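Local coordinates for protein aspartokinase 1, chloroplastic (Arabidopsis thaliana, PDB 2CDQ) that phosphorylates L-aspartate with ATP, the first step toward lysine, threonine, methionine and isoleucine, and binds lysine and S-adenosylmethionine as allosteric effectors, at residues M66-K79 and I91-T104. Numbering follows the deposited sequence.
Sequences MGKTTNNLLLAGEK and IEELSIIKELHIRT. With LYS (lysine), chain D.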
loop_
_atom_site.group_PDB
_atom_site.type_symbol
_atom_site.label_atom_id
_atom_site.label_comp_id
_atom_site.label_asym_id
_atom_site.label_seq_id
_atom_site.Cartn_x
_atom_site.Cartn_y
_atom_site.Cartn_z
ATOM N N MET A 66 -3.721 37.302 -10.342
ATOM C CA MET A 66 -5.093 37.757 -10.053
ATOM C C MET A 66 -6.103 36.639 -10.283
ATOM O O MET A 66 -6.274 36.161 -11.406
ATOM C CB MET A 66 -5.463 38.994 -10.880
ATOM C CG MET A 66 -4.640 40.237 -10.556
ATOM S SD MET A 66 -5.337 41.744 -11.254
ATOM C CE MET A 66 -6.745 42.012 -10.175
ATOM N N GLY A 67 -6.756 36.234 -9.199
ATOM C CA GLY A 67 -7.627 35.059 -9.153
ATOM C C GLY A 67 -8.049 34.436 -10.460
ATOM O O GLY A 67 -8.852 35.001 -11.207
ATOM N N LYS A 68 -7.507 33.258 -10.724
ATOM C CA LYS A 68 -7.880 32.456 -11.899
ATOM C C LYS A 68 -7.226 32.881 -13.225
ATOM O O LYS A 68 -7.508 32.275 -14.270
ATOM C CB LYS A 68 -9.408 32.337 -12.053
ATOM C CG LYS A 68 -10.051 31.395 -11.064
ATOM C CD LYS A 68 -11.542 31.265 -11.334
ATOM C CE LYS A 68 -12.326 30.938 -10.056
ATOM N NZ LYS A 68 -11.841 29.688 -9.380
ATOM N N THR A 69 -6.359 33.894 -13.199
ATOM C CA THR A 69 -5.625 34.244 -14.414
ATOM C C THR A 69 -4.606 33.162 -14.757
ATOM O O THR A 69 -4.414 32.853 -15.928
ATOM C CB THR A 69 -4.962 35.644 -14.371
ATOM O OG1 THR A 69 -4.247 35.814 -13.144
ATOM C CG2 THR A 69 -6.008 36.725 -14.471
ATOM N N THR A 70 -3.984 32.567 -13.739
ATOM C CA THR A 70 -3.062 31.450 -13.958
ATOM C C THR A 70 -3.736 30.348 -14.759
ATOM O O THR A 70 -3.201 29.886 -15.761
ATOM C CB THR A 70 -2.499 30.876 -12.642
ATOM O OG1 THR A 70 -1.538 31.789 -12.098
ATOM C CG2 THR A 70 -1.811 29.536 -12.875
ATOM N N ASN A 71 -4.921 29.939 -14.331
ATOM C CA ASN A 71 -5.649 28.912 -15.054
ATOM C C ASN A 71 -6.060 29.380 -16.442
ATOM O O ASN A 71 -6.048 28.602 -17.395
ATOM C CB ASN A 71 -6.869 28.441 -14.267
ATOM C CG ASN A 71 -7.227 27.007 -14.578
ATOM O OD1 ASN A 71 -8.259 26.730 -15.189
ATOM N ND2 ASN A 71 -6.355 26.084 -14.184
ATOM N N ASN A 72 -6.412 30.659 -16.548
ATOM C CA ASN A 72 -6.841 31.232 -17.818
ATOM C C ASN A 72 -5.714 31.272 -18.837
ATOM O O ASN A 72 -5.944 31.012 -20.015
ATOM C CB ASN A 72 -7.438 32.623 -17.618
ATOM C CG ASN A 72 -8.830 32.584 -17.017
ATOM O OD1 ASN A 72 -9.582 31.621 -17.198
ATOM N ND2 ASN A 72 -9.183 33.643 -16.303
ATOM N N LEU A 73 -4.504 31.587 -18.367
ATOM C CA LEU A 73 -3.296 31.577 -19.193
ATOM C C LEU A 73 -3.049 30.183 -19.788
ATOM O O LEU A 73 -2.901 30.042 -21.001
ATOM C CB LEU A 73 -2.089 32.032 -18.369
ATOM C CG LEU A 73 -2.023 33.483 -17.889
ATOM C CD1 LEU A 73 -1.048 33.621 -16.739
ATOM C CD2 LEU A 73 -1.644 34.430 -19.015
ATOM N N LEU A 74 -3.030 29.162 -18.929
ATOM C CA LEU A 74 -2.877 27.773 -19.355
ATOM C C LEU A 74 -3.971 27.350 -20.325
ATOM O O LEU A 74 -3.700 26.669 -21.312
ATOM C CB LEU A 74 -2.868 26.831 -18.149
ATOM C CG LEU A 74 -1.622 26.763 -17.256
ATOM C CD1 LEU A 74 -1.958 26.157 -15.899
ATOM C CD2 LEU A 74 -0.500 25.980 -17.914
ATOM N N LEU A 75 -5.210 27.752 -20.044
ATOM C CA LEU A 75 -6.324 27.452 -20.939
ATOM C C LEU A 75 -6.125 28.117 -22.300
ATOM O O LEU A 75 -6.344 27.483 -23.333
ATOM C CB LEU A 75 -7.670 27.847 -20.316
ATOM C CG LEU A 75 -8.321 26.826 -19.369
ATOM C CD1 LEU A 75 -9.306 27.499 -18.424
ATOM C CD2 LEU A 75 -8.999 25.689 -20.122
ATOM N N ALA A 76 -5.686 29.378 -22.282
ATOM C CA ALA A 76 -5.353 30.130 -23.497
ATOM C C ALA A 76 -4.251 29.440 -24.304
ATOM O O ALA A 76 -4.271 29.455 -25.545
ATOM C CB ALA A 76 -4.947 31.563 -23.149
ATOM N N GLY A 77 -3.300 28.837 -23.587
ATOM C CA GLY A 77 -2.226 28.060 -24.196
ATOM C C GLY A 77 -2.757 26.889 -24.994
ATOM O O GLY A 77 -2.516 26.799 -26.196
ATOM N N GLU A 78 -3.495 26.004 -24.326
ATOM C CA GLU A 78 -4.098 24.841 -24.981
ATOM C C GLU A 78 -4.906 25.218 -26.220
ATOM O O GLU A 78 -4.816 24.542 -27.242
ATOM C CB GLU A 78 -4.986 24.049 -24.014
ATOM C CG GLU A 78 -4.331 22.818 -23.395
ATOM C CD GLU A 78 -4.017 22.998 -21.915
ATOM O OE1 GLU A 78 -4.966 23.198 -21.116
ATOM O OE2 GLU A 78 -2.822 22.922 -21.550
ATOM N N LYS A 79 -5.690 26.291 -26.122
ATOM C CA LYS A 79 -6.559 26.719 -27.219
ATOM C C LYS A 79 -5.751 27.218 -28.407
ATOM O O LYS A 79 -6.079 26.920 -29.562
ATOM C CB LYS A 79 -7.563 27.781 -26.756
ATOM C CG LYS A 79 -8.837 27.192 -26.156
ATOM C CD LYS A 79 -9.929 28.240 -25.966
ATOM C CE LYS A 79 -11.118 27.672 -25.187
ATOM N NZ LYS A 79 -12.183 28.690 -24.953
ATOM N N ILE A 91 -9.058 34.512 -28.657
ATOM C CA ILE A 91 -9.150 33.494 -27.605
ATOM C C ILE A 91 -9.883 34.047 -26.384
ATOM O O ILE A 91 -9.470 35.052 -25.798
ATOM C CB ILE A 91 -7.767 32.930 -27.198
ATOM C CG1 ILE A 91 -7.129 32.182 -28.374
ATOM C CG2 ILE A 91 -7.904 32.003 -25.992
ATOM C CD1 ILE A 91 -5.689 31.744 -28.140
ATOM N N GLU A 92 -10.982 33.380 -26.033
ATOM C CA GLU A 92 -11.837 33.745 -24.901
ATOM C C GLU A 92 -11.069 34.111 -23.638
ATOM O O GLU A 92 -11.308 35.167 -23.045
ATOM C CB GLU A 92 -12.814 32.607 -24.598
ATOM C CG GLU A 92 -14.260 32.904 -24.959
ATOM C CD GLU A 92 -14.987 33.647 -23.849
ATOM O OE1 GLU A 92 -15.790 33.000 -23.141
ATOM O OE2 GLU A 92 -14.743 34.864 -23.671
ATOM N N GLU A 93 -10.148 33.239 -23.239
ATOM C CA GLU A 93 -9.335 33.456 -22.047
ATOM C C GLU A 93 -8.424 34.678 -22.164
ATOM O O GLU A 93 -8.219 35.395 -21.184
ATOM C CB GLU A 93 -8.524 32.201 -21.714
ATOM C CG GLU A 93 -9.285 31.150 -20.907
ATOM C CD GLU A 93 -10.405 30.458 -21.684
ATOM O OE1 GLU A 93 -11.346 29.955 -21.028
ATOM O OE2 GLU A 93 -10.352 30.411 -22.937
ATOM N N LEU A 94 -7.890 34.918 -23.361
ATOM C CA LEU A 94 -7.063 36.097 -23.610
ATOM C C LEU A 94 -7.862 37.396 -23.468
ATOM O O LEU A 94 -7.366 38.370 -22.896
ATOM C CB LEU A 94 -6.386 36.017 -24.981
ATOM C CG LEU A 94 -5.628 37.250 -25.483
ATOM C CD1 LEU A 94 -4.426 37.579 -24.607
ATOM C CD2 LEU A 94 -5.207 37.041 -26.922
ATOM N N SER A 95 -9.094 37.400 -23.979
ATOM C CA SER A 95 -10.006 38.543 -23.819
ATOM C C SER A 95 -10.331 38.812 -22.347
ATOM O O SER A 95 -10.451 39.968 -21.930
ATOM C CB SER A 95 -11.302 38.324 -24.606
ATOM O OG SER A 95 -11.052 38.297 -26.000
ATOM N N ILE A 96 -10.470 37.739 -21.572
ATOM C CA ILE A 96 -10.774 37.845 -20.152
ATOM C C ILE A 96 -9.591 38.456 -19.394
ATOM O O ILE A 96 -9.764 39.410 -18.625
ATOM C CB ILE A 96 -11.192 36.473 -19.557
ATOM C CG1 ILE A 96 -12.547 36.039 -20.131
ATOM C CG2 ILE A 96 -11.244 36.531 -18.038
ATOM C CD1 ILE A 96 -12.829 34.551 -20.025
ATOM N N ILE A 97 -8.394 37.922 -19.633
ATOM C CA ILE A 97 -7.185 38.385 -18.953
ATOM C C ILE A 97 -6.878 39.840 -19.313
ATOM O O ILE A 97 -6.541 40.639 -18.434
ATOM C CB ILE A 97 -5.975 37.470 -19.244
ATOM C CG1 ILE A 97 -6.203 36.090 -18.631
ATOM C CG2 ILE A 97 -4.679 38.073 -18.683
ATOM C CD1 ILE A 97 -5.386 34.997 -19.268
ATOM N N LYS A 98 -7.008 40.179 -20.596
ATOM C CA LYS A 98 -6.812 41.555 -21.056
ATOM C C LYS A 98 -7.709 42.546 -20.311
ATOM O O LYS A 98 -7.221 43.543 -19.777
ATOM C CB LYS A 98 -7.035 41.669 -22.568
ATOM C CG LYS A 98 -5.825 41.296 -23.406
ATOM C CD LYS A 98 -6.214 40.966 -24.843
ATOM C CE LYS A 98 -6.183 42.184 -25.742
ATOM N NZ LYS A 98 -6.702 41.831 -27.088
ATOM N N GLU A 99 -9.011 42.264 -20.254
ATOM C CA GLU A 99 -9.943 43.220 -19.666
ATOM C C GLU A 99 -9.848 43.299 -18.139
ATOM O O GLU A 99 -10.015 44.386 -17.585
ATOM C CB GLU A 99 -11.389 43.029 -20.180
ATOM C CG GLU A 99 -12.356 42.246 -19.289
ATOM C CD GLU A 99 -12.932 43.071 -18.137
ATOM O OE1 GLU A 99 -13.504 44.156 -18.387
ATOM O OE2 GLU A 99 -12.817 42.623 -16.975
ATOM N N LEU A 100 -9.567 42.176 -17.470
ATOM C CA LEU A 100 -9.429 42.178 -16.007
ATOM C C LEU A 100 -8.335 43.153 -15.586
ATOM O O LEU A 100 -8.534 43.981 -14.694
ATOM C CB LEU A 100 -9.101 40.785 -15.471
ATOM C CG LEU A 100 -9.440 40.368 -14.026
ATOM C CD1 LEU A 100 -8.598 39.174 -13.605
ATOM C CD2 LEU A 100 -9.286 41.460 -12.994
ATOM N N HIS A 101 -7.188 43.066 -16.252
ATOM C CA HIS A 101 -6.024 43.856 -15.887
ATOM C C HIS A 101 -6.121 45.312 -16.334
ATOM O O HIS A 101 -5.715 46.222 -15.597
ATOM C CB HIS A 101 -4.749 43.173 -16.375
ATOM C CG HIS A 101 -4.455 41.902 -15.648
ATOM N ND1 HIS A 101 -5.026 40.696 -15.997
ATOM C CD2 HIS A 101 -3.692 41.653 -14.557
ATOM C CE1 HIS A 101 -4.607 39.757 -15.169
ATOM N NE2 HIS A 101 -3.798 40.310 -14.283
ATOM N N ILE A 102 -6.673 45.529 -17.526
ATOM C CA ILE A 102 -6.957 46.883 -18.013
ATOM C C ILE A 102 -7.936 47.600 -17.071
ATOM O O ILE A 102 -7.714 48.755 -16.704
ATOM C CB ILE A 102 -7.468 46.873 -19.483
ATOM C CG1 ILE A 102 -6.299 46.613 -20.445
ATOM C CG2 ILE A 102 -8.172 48.184 -19.829
ATOM C CD1 ILE A 102 -6.707 46.200 -21.852
ATOM N N ARG A 103 -8.990 46.894 -16.663
ATOM C CA ARG A 103 -10.008 47.441 -15.760
ATOM C C ARG A 103 -9.489 47.677 -14.331
ATOM O O ARG A 103 -9.870 48.656 -13.688
ATOM C CB ARG A 103 -11.243 46.529 -15.741
ATOM C CG ARG A 103 -12.486 47.141 -15.103
ATOM C CD ARG A 103 -13.754 46.326 -15.391
ATOM N NE ARG A 103 -13.577 44.892 -15.156
ATOM C CZ ARG A 103 -13.566 44.311 -13.959
ATOM N NH1 ARG A 103 -13.722 45.031 -12.855
ATOM N NH2 ARG A 103 -13.395 42.998 -13.865
ATOM N N THR A 104 -8.634 46.778 -13.846
ATOM C CA THR A 104 -8.042 46.898 -12.512
ATOM C C THR A 104 -7.148 48.136 -12.421
ATOM O O THR A 104 -7.156 48.856 -11.420
ATOM C CB THR A 104 -7.228 45.632 -12.144
ATOM O OG1 THR A 104 -8.068 44.478 -12.255
ATOM C CG2 THR A 104 -6.679 45.715 -10.717
HETATM N N LYS D . -0.500 32.045 -8.965
HETATM C CA LYS D . -1.531 30.967 -8.979
HETATM C C LYS D . -2.740 31.316 -8.091
HETATM O O LYS D . -3.370 32.358 -8.287
HETATM C CB LYS D . -0.901 29.621 -8.594
HETATM C CG LYS D . 0.032 29.678 -7.384
HETATM C CD LYS D . 0.397 28.287 -6.899
HETATM C CE LYS D . -0.785 27.592 -6.234
HETATM N NZ LYS D . -0.422 26.222 -5.782
HETATM O OXT LYS D . -3.135 30.598 -7.166
HETATM O O HOH W 1 -2.538 38.483 -12.587
#
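Glu93 sits as a knob in the hole formed by Asn72, Leu75, Ala76 and Lys79 of helix 69-79. Its CB rests on Ala76 CB at 3.9 Å, and its CG lies against Leu75 CB. The chain then bends at chi2, which brings the carboxylate to the extended Lys79. Lys79 NZ donates to the syn lone pair of Glu93 OE2 at 3.2 Å, a salt bridge. Ile91 covers Ala76 from the start of the second helix.

One turn or so further along, Ile97 CD1 reaches Asn72 CB at 3.5 Å and also touches Leu73 CD2. Past it, Thr69 CG2 meets the edge of the His101 ring, near its plane, and packs on Leu100 CD1. Met66 runs past the same ring in the opposite direction. Its SD lies 4.1 Å from the ring centroid, in an oblique sulfur-aromatic contact. The bend at chi3 (74°) carries CE on to Leu100 CD2 and to the tip of Thr104.

Bonds within each segment and one water position this end. His101 ND1 donates to Ile97 O at 2.9 Å, nearly straight at 164° and close to the ring plane. At its other nitrogen, NE2, the ring is joined in plane through one water to Met66 N. This two-ended hold should limit rotation of the imidazole. Thr69 OG1 and N both donate to Met66 O, which fixes the turn into the helix.

Helix 137-161 also packs on His101, through Leu150 and Ile154. Thr70, on the same helix as Thr69, lies by a bound lysine that is hydrogen-bonded to Glu148. The segments run roughly antiparallel, 146° between their directions. They form a helical hairpin within the amino acid kinase domain, and helix 69-79 starts beside the lysine-occupied pocket that includes Glu148, a substrate-binding residue.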